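Local coordinates for actin binding protein family protein (Entamoeba histolytica HM-1:IMSS, PDB 6K2F), which is the N-terminal part of a twinfilin of the ADF/cofilin family that probably binds ADP-actin monomers and inhibits actin polymerization by sequestering them, at residues 19-28 / 61-69; 45-56 / 123-131. All coordinates share one frame; numbering follows the deposited sequence.

Contact 1: residues 19-28 / 61-69; sequences GNGRFIQATI and PSYILFRTE
Phe23 to Ala26 pair with Tyr63 to Phe66 as neighbouring antiparallel strands in the central mixed sheet of an ADF-homology domain. The hydrogen-bonded pairs are Ile24 with Leu65 and Ala26 with Tyr63; Leu65 N reaches Ile24 O at 2.8 Å. Beyond them Arg67 N donates to Arg22 O. On the other side of their strand, Arg22 and Phe23 form a classic beta bulge against Glu39 of strand 32-39.

Phe23, Gln25, Ile64 and Phe66 share one face of the sheet, where the contacts are mainly apolar. The Phe23 and Phe66 rings are inclined by only 23° but so displaced that they hardly overlap, and Ile64 CG2 touches Phe23 CD1 at 3.6 Å. Gln25, extended beyond CG, brings NE2 to Ser62 OG at 3.1 Å and probably also donates to Tyr55 O.

Charged groups gather at the bulge end. Arg22, bent at chi2 and chi3, lays CD over the Phe66 ring in a CH-pi contact and stacks its guanidinium on that of Arg67, planes 28° apart. Glu69 OE2 accepts from both Arg22 NH1 and NH2 in an end-on salt bridge, which probably eases the closeness of the two cations. On the other face of the Arg67 guanidinium lies Gly19 O, and in its plane Gly21 O accepts from Arg67 NE at 2.8 Å and from Arg67 NH2.

Contact 2: residues 45-56 / 123-131; sequences FDADLDLVLKYL and FSDFGKSGY
Leu49 CB sits 3.6 Å from Lys128 N, and from there the side chain runs toward helix 127-137. CG, anti to the carbonyl carbon (chi1 -79°), lies over one face of the Phe45 ring, and CD1 at the tip meets Tyr131 CD2 at 3.6 Å and also touches Tyr131 CB. Phe45 continues this packing, turning the edge of its ring toward the face of Tyr131 in an offset edge-to-face pair with planes at 75°.

Helix 45-49 crosses helix 127-137 with 106° between their directions, on a flank of the ADF-homology fold where Tyr131 and Phe126 also touch strands 77-85 and 114-120. Gly127, with positive phi and no side chain, leaves room for the Asp50 carboxylate and a Leu53 methyl beside it; its CA makes a CA-H...O contact of 3.4 Å with Leu49 O, and a water bridges Leu49 O to Gly127 N. Asp50 OD1 accepts from Lys128 N at 2.8 Å, the donor standing above the carboxylate plane, and from a second water that accepts from Ser129 N.

Farther along, Leu53 CD2 packs on Phe123 CB and Phe126 CB. Leu56 CB lies over the Phe123 ring, 3.8 Å from its centroid, while Leu56 CD1 reaches Phe126 CD2 at 3.8 Å.

The centres of contacts 1 and 2 are about 12 Å apart, and their segments alternate along the chain: 19-28, 45-56, 61-69, then 123-131. Contact 1 lies about 4 Å from the centre of the chain and pairs two sheet strands; contact 2, about 11 Å from it, joins segments packed against the sheet. Segment 45-56 comes just before strand 62-68, and its residues meet contact 1 directly: Asp48 OD2 forms a salt bridge with Arg22 NE, while Phe45 and Tyr55 pack on Phe66 and Phe23, respectively. Both contacts belong to the one ADF-homology domain, and 45-56 connects one face of its sheet to the C-terminal helix.

Contact 1: residues 19-28 / 61-69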
loop_
_atom_site.group_PDB
_atom_site.type_symbol
_atom_site.label_atom_id
_atom_site.label_comp_id
_atom_site.label_asym_id
_atom_site.label_seq_id
_atom_site.Cartn_x
_atom_site.Cartn_y
_atom_site.Cartn_z
ATOM N N GLY A 19 -5.596 -6.876 0.374
ATOM C CA GLY A 19 -5.186 -5.690 -0.397
ATOM C C GLY A 19 -4.272 -4.763 0.386
ATOM O O GLY A 19 -4.115 -3.617 -0.042
ATOM N N ASN A 20 -3.642 -5.238 1.475
ATOM C CA ASN A 20 -3.093 -4.378 2.561
ATOM C C ASN A 20 -1.562 -4.336 2.507
ATOM O O ASN A 20 -0.920 -4.125 3.539
ATOM C CB ASN A 20 -3.559 -4.805 3.956
ATOM C CG ASN A 20 -3.197 -6.232 4.314
ATOM O OD1 ASN A 20 -2.676 -6.984 3.485
ATOM N ND2 ASN A 20 -3.490 -6.615 5.545
ATOM N N GLY A 21 -1.011 -4.429 1.318
ATOM C CA GLY A 21 0.428 -4.277 1.043
ATOM C C GLY A 21 0.597 -4.188 -0.449
ATOM O O GLY A 21 -0.399 -4.426 -1.165
ATOM N N ARG A 22 1.806 -3.916 -0.918
ATOM C CA ARG A 22 2.037 -3.713 -2.360
ATOM C C ARG A 22 2.834 -4.873 -2.954
ATOM O O ARG A 22 2.492 -5.302 -4.070
ATOM C CB ARG A 22 2.729 -2.376 -2.603
ATOM C CG ARG A 22 2.984 -2.112 -4.080
ATOM C CD ARG A 22 1.725 -2.043 -4.936
ATOM N NE ARG A 22 0.940 -0.866 -4.613
ATOM C CZ ARG A 22 -0.256 -0.591 -5.099
ATOM N NH1 ARG A 22 -0.865 -1.424 -5.927
ATOM N NH2 ARG A 22 -0.875 0.515 -4.725
ATOM N N PHE A 23 3.950 -5.273 -2.349
ATOM C CA PHE A 23 4.742 -6.331 -2.998
ATOM C C PHE A 23 5.498 -7.192 -1.998
ATOM O O PHE A 23 5.734 -6.807 -0.865
ATOM C CB PHE A 23 5.650 -5.742 -4.075
ATOM C CG PHE A 23 6.780 -4.843 -3.661
ATOM C CD1 PHE A 23 7.967 -5.354 -3.180
ATOM C CD2 PHE A 23 6.716 -3.489 -3.934
ATOM C CE1 PHE A 23 9.042 -4.519 -2.941
ATOM C CE2 PHE A 23 7.800 -2.657 -3.699
ATOM C CZ PHE A 23 8.958 -3.174 -3.199
ATOM N N ILE A 24 5.854 -8.359 -2.509
ATOM C CA ILE A 24 6.638 -9.385 -1.780
ATOM C C ILE A 24 7.852 -9.696 -2.633
ATOM O O ILE A 24 7.693 -10.012 -3.799
ATOM C CB ILE A 24 5.814 -10.653 -1.524
ATOM C CG1 ILE A 24 4.537 -10.338 -0.747
ATOM C CG2 ILE A 24 6.681 -11.694 -0.833
ATOM C CD1 ILE A 24 3.503 -11.464 -0.768
ATOM N N GLN A 25 9.032 -9.535 -2.071
ATOM C CA GLN A 25 10.275 -9.959 -2.742
ATOM C C GLN A 25 10.538 -11.378 -2.282
ATOM O O GLN A 25 10.357 -11.641 -1.062
ATOM C CB GLN A 25 11.456 -9.072 -2.387
ATOM C CG GLN A 25 12.724 -9.437 -3.152
ATOM C CD GLN A 25 13.825 -8.472 -2.806
ATOM O OE1 GLN A 25 13.884 -7.953 -1.697
ATOM N NE2 GLN A 25 14.705 -8.239 -3.754
ATOM N N ALA A 26 10.894 -12.257 -3.208
ATOM C CA ALA A 26 11.160 -13.667 -2.862
ATOM C C ALA A 26 12.462 -14.106 -3.517
ATOM O O ALA A 26 12.797 -13.620 -4.596
ATOM C CB ALA A 26 10.004 -14.534 -3.285
ATOM N N THR A 27 13.173 -15.023 -2.882
ATOM C CA THR A 27 14.391 -15.626 -3.457
ATOM C C THR A 27 14.332 -17.132 -3.258
ATOM O O THR A 27 13.604 -17.620 -2.374
ATOM C CB THR A 27 15.696 -15.071 -2.867
ATOM O OG1 THR A 27 15.729 -15.328 -1.463
ATOM C CG2 THR A 27 15.837 -13.585 -3.098
ATOM N N ILE A 28 15.131 -17.842 -4.038
ATOM C CA ILE A 28 15.254 -19.313 -3.904
ATOM C C ILE A 28 16.292 -19.588 -2.812
ATOM O O ILE A 28 17.471 -19.201 -2.955
ATOM C CB ILE A 28 15.595 -19.934 -5.268
ATOM C CG1 ILE A 28 14.528 -19.566 -6.298
ATOM C CG2 ILE A 28 15.787 -21.435 -5.126
ATOM C CD1 ILE A 28 14.814 -20.019 -7.723
ATOM N N PRO A 61 19.791 -12.521 -8.405
ATOM C CA PRO A 61 18.436 -12.700 -8.890
ATOM C C PRO A 61 17.431 -12.627 -7.739
ATOM O O PRO A 61 17.671 -13.082 -6.666
ATOM C CB PRO A 61 18.450 -14.060 -9.582
ATOM C CG PRO A 61 19.908 -14.305 -9.899
ATOM C CD PRO A 61 20.661 -13.650 -8.765
ATOM N N SER A 62 16.266 -12.048 -8.029
ATOM C CA SER A 62 15.125 -12.089 -7.091
ATOM C C SER A 62 13.837 -11.941 -7.863
ATOM O O SER A 62 13.860 -11.491 -9.029
ATOM C CB SER A 62 15.221 -11.098 -5.956
ATOM O OG SER A 62 15.170 -9.756 -6.401
ATOM N N TYR A 63 12.752 -12.370 -7.246
ATOM C CA TYR A 63 11.397 -12.138 -7.763
ATOM C C TYR A 63 10.709 -11.064 -6.941
ATOM O O TYR A 63 10.868 -11.003 -5.720
ATOM C CB TYR A 63 10.556 -13.395 -7.655
ATOM C CG TYR A 63 11.112 -14.605 -8.344
ATOM C CD1 TYR A 63 11.172 -14.682 -9.718
ATOM C CD2 TYR A 63 11.525 -15.706 -7.613
ATOM C CE1 TYR A 63 11.647 -15.815 -10.359
ATOM C CE2 TYR A 63 11.965 -16.856 -8.234
ATOM C CZ TYR A 63 12.040 -16.918 -9.609
ATOM O OH TYR A 63 12.519 -18.067 -10.178
ATOM N N ILE A 64 9.864 -10.283 -7.601
ATOM C CA ILE A 64 8.943 -9.345 -6.903
ATOM C C ILE A 64 7.530 -9.665 -7.370
ATOM O O ILE A 64 7.285 -9.650 -8.565
ATOM C CB ILE A 64 9.219 -7.866 -7.216
ATOM C CG1 ILE A 64 10.683 -7.466 -7.048
ATOM C CG2 ILE A 64 8.273 -7.016 -6.371
ATOM C CD1 ILE A 64 11.091 -7.329 -5.650
ATOM N N LEU A 65 6.654 -9.998 -6.432
ATOM C CA LEU A 65 5.209 -10.136 -6.697
ATOM C C LEU A 65 4.578 -8.790 -6.379
ATOM O O LEU A 65 4.566 -8.414 -5.209
ATOM C CB LEU A 65 4.639 -11.261 -5.841
ATOM C CG LEU A 65 5.348 -12.594 -5.997
ATOM C CD1 LEU A 65 4.755 -13.628 -5.070
ATOM C CD2 LEU A 65 5.297 -13.052 -7.435
ATOM N N PHE A 66 4.182 -8.069 -7.411
ATOM C CA PHE A 66 3.786 -6.652 -7.299
ATOM C C PHE A 66 2.285 -6.551 -7.597
ATOM O O PHE A 66 1.823 -6.846 -8.690
ATOM C CB PHE A 66 4.619 -5.803 -8.246
ATOM C CG PHE A 66 4.523 -4.330 -7.970
ATOM C CD1 PHE A 66 3.437 -3.614 -8.436
ATOM C CD2 PHE A 66 5.528 -3.664 -7.282
ATOM C CE1 PHE A 66 3.345 -2.256 -8.206
ATOM C CE2 PHE A 66 5.406 -2.308 -7.012
ATOM C CZ PHE A 66 4.324 -1.610 -7.484
ATOM N N ARG A 67 1.541 -6.091 -6.621
ATOM C CA ARG A 67 0.063 -6.040 -6.705
ATOM C C ARG A 67 -0.374 -4.855 -7.572
ATOM O O ARG A 67 0.105 -3.746 -7.347
ATOM C CB ARG A 67 -0.529 -5.928 -5.304
ATOM C CG ARG A 67 -2.043 -6.070 -5.283
ATOM C CD ARG A 67 -2.640 -5.943 -3.892
ATOM N NE ARG A 67 -2.228 -4.713 -3.233
ATOM C CZ ARG A 67 -2.684 -3.495 -3.494
ATOM N NH1 ARG A 67 -3.602 -3.302 -4.427
ATOM N NH2 ARG A 67 -2.229 -2.458 -2.813
ATOM N N THR A 68 -1.248 -5.095 -8.540
ATOM C CA THR A 68 -1.836 -4.019 -9.369
ATOM C C THR A 68 -3.048 -3.435 -8.651
ATOM O O THR A 68 -3.415 -3.899 -7.555
ATOM C CB THR A 68 -2.248 -4.493 -10.768
ATOM O OG1 THR A 68 -3.462 -5.244 -10.698
ATOM C CG2 THR A 68 -1.156 -5.297 -11.438
ATOM N N GLU A 69 -3.731 -2.472 -9.288
ATOM C CA GLU A 69 -5.009 -1.899 -8.789
ATOM C C GLU A 69 -6.223 -2.617 -9.379
ATOM O O GLU A 69 -7.350 -2.212 -9.077
ATOM C CB GLU A 69 -5.069 -0.415 -9.140
ATOM C CG GLU A 69 -4.098 0.429 -8.341
ATOM C CD GLU A 69 -4.263 0.272 -6.843
ATOM O OE1 GLU A 69 -5.384 0.476 -6.340
ATOM O OE2 GLU A 69 -3.295 -0.126 -6.201
#

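Contact 2: residues 45-56 / 123-131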
loop_
_atom_site.group_PDB
_atom_site.type_symbol
_atom_site.label_atom_id
_atom_site.label_comp_id
_atom_site.label_asym_id
_atom_site.label_seq_id
_atom_site.Cartn_x
_atom_site.Cartn_y
_atom_site.Cartn_z
ATOM N N PHE A 45 -0.171 3.154 -7.105
ATOM C CA PHE A 45 0.505 2.071 -7.858
ATOM C C PHE A 45 1.732 2.636 -8.575
ATOM O O PHE A 45 2.814 2.048 -8.520
ATOM C CB PHE A 45 -0.486 1.465 -8.849
ATOM C CG PHE A 45 0.126 0.554 -9.879
ATOM C CD1 PHE A 45 0.338 -0.777 -9.587
ATOM C CD2 PHE A 45 0.478 1.020 -11.133
ATOM C CE1 PHE A 45 0.855 -1.640 -10.536
ATOM C CE2 PHE A 45 1.004 0.154 -12.078
ATOM C CZ PHE A 45 1.201 -1.167 -11.776
ATOM N N ASP A 46 1.551 3.772 -9.247
ATOM C CA ASP A 46 2.619 4.361 -10.093
ATOM C C ASP A 46 3.841 4.698 -9.231
ATOM O O ASP A 46 4.961 4.291 -9.596
ATOM C CB ASP A 46 2.110 5.601 -10.820
ATOM C CG ASP A 46 1.094 5.300 -11.913
ATOM O OD1 ASP A 46 1.152 4.209 -12.515
ATOM O OD2 ASP A 46 0.240 6.158 -12.152
ATOM N N ALA A 47 3.635 5.412 -8.121
ATOM C CA ALA A 47 4.706 5.783 -7.171
ATOM C C ALA A 47 5.354 4.508 -6.632
ATOM O O ALA A 47 6.590 4.429 -6.543
ATOM C CB ALA A 47 4.137 6.601 -6.042
ATOM N N ASP A 48 4.541 3.510 -6.299
ATOM C CA ASP A 48 5.062 2.309 -5.616
ATOM C C ASP A 48 5.981 1.513 -6.554
ATOM O O ASP A 48 6.853 0.777 -6.050
ATOM C CB ASP A 48 3.943 1.428 -5.060
ATOM C CG ASP A 48 3.219 1.981 -3.837
ATOM O OD1 ASP A 48 3.527 3.130 -3.372
ATOM O OD2 ASP A 48 2.321 1.248 -3.354
ATOM N N LEU A 49 5.818 1.636 -7.876
ATOM C CA LEU A 49 6.693 0.878 -8.802
ATOM C C LEU A 49 8.155 1.220 -8.504
ATOM O O LEU A 49 9.011 0.326 -8.614
ATOM C CB LEU A 49 6.327 1.180 -10.258
ATOM C CG LEU A 49 5.092 0.439 -10.769
ATOM C CD1 LEU A 49 4.615 1.031 -12.085
ATOM C CD2 LEU A 49 5.389 -1.046 -10.909
ATOM N N ASP A 50 8.439 2.471 -8.142
ATOM C CA ASP A 50 9.839 2.902 -7.925
ATOM C C ASP A 50 10.391 2.287 -6.629
ATOM O O ASP A 50 11.645 2.209 -6.498
ATOM C CB ASP A 50 9.941 4.420 -7.953
ATOM C CG ASP A 50 9.862 4.986 -9.360
ATOM O OD1 ASP A 50 10.154 4.236 -10.312
ATOM O OD2 ASP A 50 9.532 6.186 -9.497
ATOM N N LEU A 51 9.539 1.866 -5.691
ATOM C CA LEU A 51 10.034 1.263 -4.414
ATOM C C LEU A 51 10.799 -0.031 -4.689
ATOM O O LEU A 51 11.680 -0.377 -3.890
ATOM C CB LEU A 51 8.856 0.993 -3.475
ATOM C CG LEU A 51 8.122 2.237 -2.993
ATOM C CD1 LEU A 51 6.904 1.840 -2.174
ATOM C CD2 LEU A 51 9.052 3.141 -2.190
ATOM N N VAL A 52 10.498 -0.723 -5.780
ATOM C CA VAL A 52 11.182 -1.992 -6.136
ATOM C C VAL A 52 12.692 -1.757 -6.188
ATOM O O VAL A 52 13.462 -2.661 -5.777
ATOM C CB VAL A 52 10.662 -2.530 -7.474
ATOM C CG1 VAL A 52 11.584 -3.618 -8.035
ATOM C CG2 VAL A 52 9.240 -3.025 -7.307
ATOM N N LEU A 53 13.112 -0.600 -6.691
ATOM C CA LEU A 53 14.551 -0.316 -6.928
ATOM C C LEU A 53 15.339 -0.349 -5.614
ATOM O O LEU A 53 16.584 -0.543 -5.680
ATOM C CB LEU A 53 14.658 1.038 -7.625
ATOM C CG LEU A 53 13.941 1.157 -8.964
ATOM C CD1 LEU A 53 14.091 2.562 -9.531
ATOM C CD2 LEU A 53 14.470 0.134 -9.939
ATOM N N LYS A 54 14.675 -0.115 -4.480
ATOM C CA LYS A 54 15.304 -0.120 -3.137
ATOM C C LYS A 54 15.572 -1.557 -2.652
ATOM O O LYS A 54 16.370 -1.724 -1.720
ATOM C CB LYS A 54 14.372 0.528 -2.110
ATOM C CG LYS A 54 14.112 2.021 -2.255
ATOM C CD LYS A 54 13.367 2.575 -1.041
ATOM C CE LYS A 54 13.544 4.063 -0.818
ATOM N NZ LYS A 54 12.752 4.862 -1.782
ATOM N N TYR A 55 14.911 -2.557 -3.235
ATOM C CA TYR A 55 14.958 -3.958 -2.766
ATOM C C TYR A 55 15.846 -4.835 -3.639
ATOM O O TYR A 55 16.365 -5.813 -3.125
ATOM C CB TYR A 55 13.539 -4.514 -2.761
ATOM C CG TYR A 55 12.723 -3.979 -1.614
ATOM C CD1 TYR A 55 12.066 -2.764 -1.696
ATOM C CD2 TYR A 55 12.639 -4.663 -0.418
ATOM C CE1 TYR A 55 11.345 -2.251 -0.629
ATOM C CE2 TYR A 55 11.893 -4.181 0.649
ATOM C CZ TYR A 55 11.227 -2.975 0.540
ATOM O OH TYR A 55 10.513 -2.505 1.609
ATOM N N LEU A 56 16.031 -4.493 -4.906
ATOM C CA LEU A 56 16.912 -5.313 -5.768
ATOM C C LEU A 56 18.355 -5.205 -5.280
ATOM O O LEU A 56 18.784 -4.146 -4.757
ATOM C CB LEU A 56 16.767 -4.889 -7.230
ATOM C CG LEU A 56 15.352 -5.002 -7.814
ATOM C CD1 LEU A 56 15.317 -4.563 -9.272
ATOM C CD2 LEU A 56 14.809 -6.425 -7.686
ATOM N N PHE A 123 18.399 -2.960 -13.056
ATOM C CA PHE A 123 17.444 -2.192 -12.227
ATOM C C PHE A 123 16.563 -1.301 -13.101
ATOM O O PHE A 123 15.348 -1.151 -12.813
ATOM C CB PHE A 123 18.174 -1.322 -11.220
ATOM C CG PHE A 123 18.781 -2.030 -10.033
ATOM C CD1 PHE A 123 19.105 -3.375 -10.053
ATOM C CD2 PHE A 123 19.068 -1.289 -8.899
ATOM C CE1 PHE A 123 19.664 -3.972 -8.944
ATOM C CE2 PHE A 123 19.627 -1.893 -7.787
ATOM C CZ PHE A 123 19.915 -3.229 -7.814
ATOM N N SER A 124 17.120 -0.734 -14.156
ATOM C CA SER A 124 16.426 0.241 -15.027
ATOM C C SER A 124 15.338 -0.461 -15.863
ATOM O O SER A 124 14.539 0.251 -16.509
ATOM C CB SER A 124 17.420 0.995 -15.878
ATOM O OG SER A 124 18.121 0.140 -16.772
ATOM N N ASP A 125 15.277 -1.791 -15.857
ATOM C CA ASP A 125 14.134 -2.540 -16.444
ATOM C C ASP A 125 12.892 -2.473 -15.561
ATOM O O ASP A 125 11.804 -2.919 -16.019
ATOM C CB ASP A 125 14.470 -3.998 -16.720
ATOM C CG ASP A 125 15.426 -4.192 -17.878
ATOM O OD1 ASP A 125 15.461 -3.325 -18.816
ATOM O OD2 ASP A 125 16.161 -5.212 -17.839
ATOM N N PHE A 126 13.032 -1.964 -14.348
ATOM C CA PHE A 126 11.940 -1.885 -13.358
ATOM C C PHE A 126 11.720 -0.429 -12.987
ATOM O O PHE A 126 12.153 0.481 -13.720
ATOM C CB PHE A 126 12.273 -2.845 -12.214
ATOM C CG PHE A 126 12.479 -4.263 -12.686
ATOM C CD1 PHE A 126 11.406 -5.038 -13.095
ATOM C CD2 PHE A 126 13.739 -4.845 -12.715
ATOM C CE1 PHE A 126 11.576 -6.336 -13.550
ATOM C CE2 PHE A 126 13.903 -6.164 -13.135
ATOM C CZ PHE A 126 12.827 -6.909 -13.553
ATOM N N GLY A 127 11.031 -0.209 -11.872
ATOM C CA GLY A 127 10.496 1.117 -11.556
ATOM C C GLY A 127 9.402 1.526 -12.528
ATOM O O GLY A 127 9.022 0.762 -13.436
ATOM N N LYS A 128 8.868 2.717 -12.342
ATOM C CA LYS A 128 7.776 3.239 -13.201
ATOM C C LYS A 128 8.256 3.307 -14.660
ATOM O O LYS A 128 7.505 2.876 -15.563
ATOM C CB LYS A 128 7.311 4.593 -12.651
ATOM C CG LYS A 128 6.167 5.238 -13.422
ATOM C CD LYS A 128 5.861 6.650 -12.971
ATOM C CE LYS A 128 4.524 7.153 -13.476
ATOM N NZ LYS A 128 4.417 7.082 -14.953
ATOM N N SER A 129 9.461 3.826 -14.905
ATOM C CA SER A 129 10.039 3.974 -16.258
ATOM C C SER A 129 10.129 2.608 -16.934
ATOM O O SER A 129 9.774 2.505 -18.147
ATOM C CB SER A 129 11.394 4.627 -16.205
ATOM O OG SER A 129 11.281 5.979 -15.797
ATOM N N GLY A 130 10.632 1.613 -16.202
ATOM C CA GLY A 130 10.817 0.268 -16.754
ATOM C C GLY A 130 9.480 -0.369 -17.094
ATOM O O GLY A 130 9.361 -1.043 -18.147
ATOM N N TYR A 131 8.469 -0.129 -16.263
ATOM C CA TYR A 131 7.114 -0.691 -16.488
ATOM C C TYR A 131 6.508 -0.081 -17.752
ATOM O O TYR A 131 5.915 -0.802 -18.582
ATOM C CB TYR A 131 6.229 -0.421 -15.271
ATOM C CG TYR A 131 4.873 -1.063 -15.361
ATOM C CD1 TYR A 131 4.759 -2.429 -15.546
ATOM C CD2 TYR A 131 3.720 -0.303 -15.326
ATOM C CE1 TYR A 131 3.516 -3.030 -15.665
ATOM C CE2 TYR A 131 2.471 -0.891 -15.434
ATOM C CZ TYR A 131 2.372 -2.256 -15.610
ATOM O OH TYR A 131 1.145 -2.843 -15.695
HETATM O O HOH W 1 9.287 -1.839 -10.408
HETATM O O HOH W 2 11.163 4.974 -12.892
#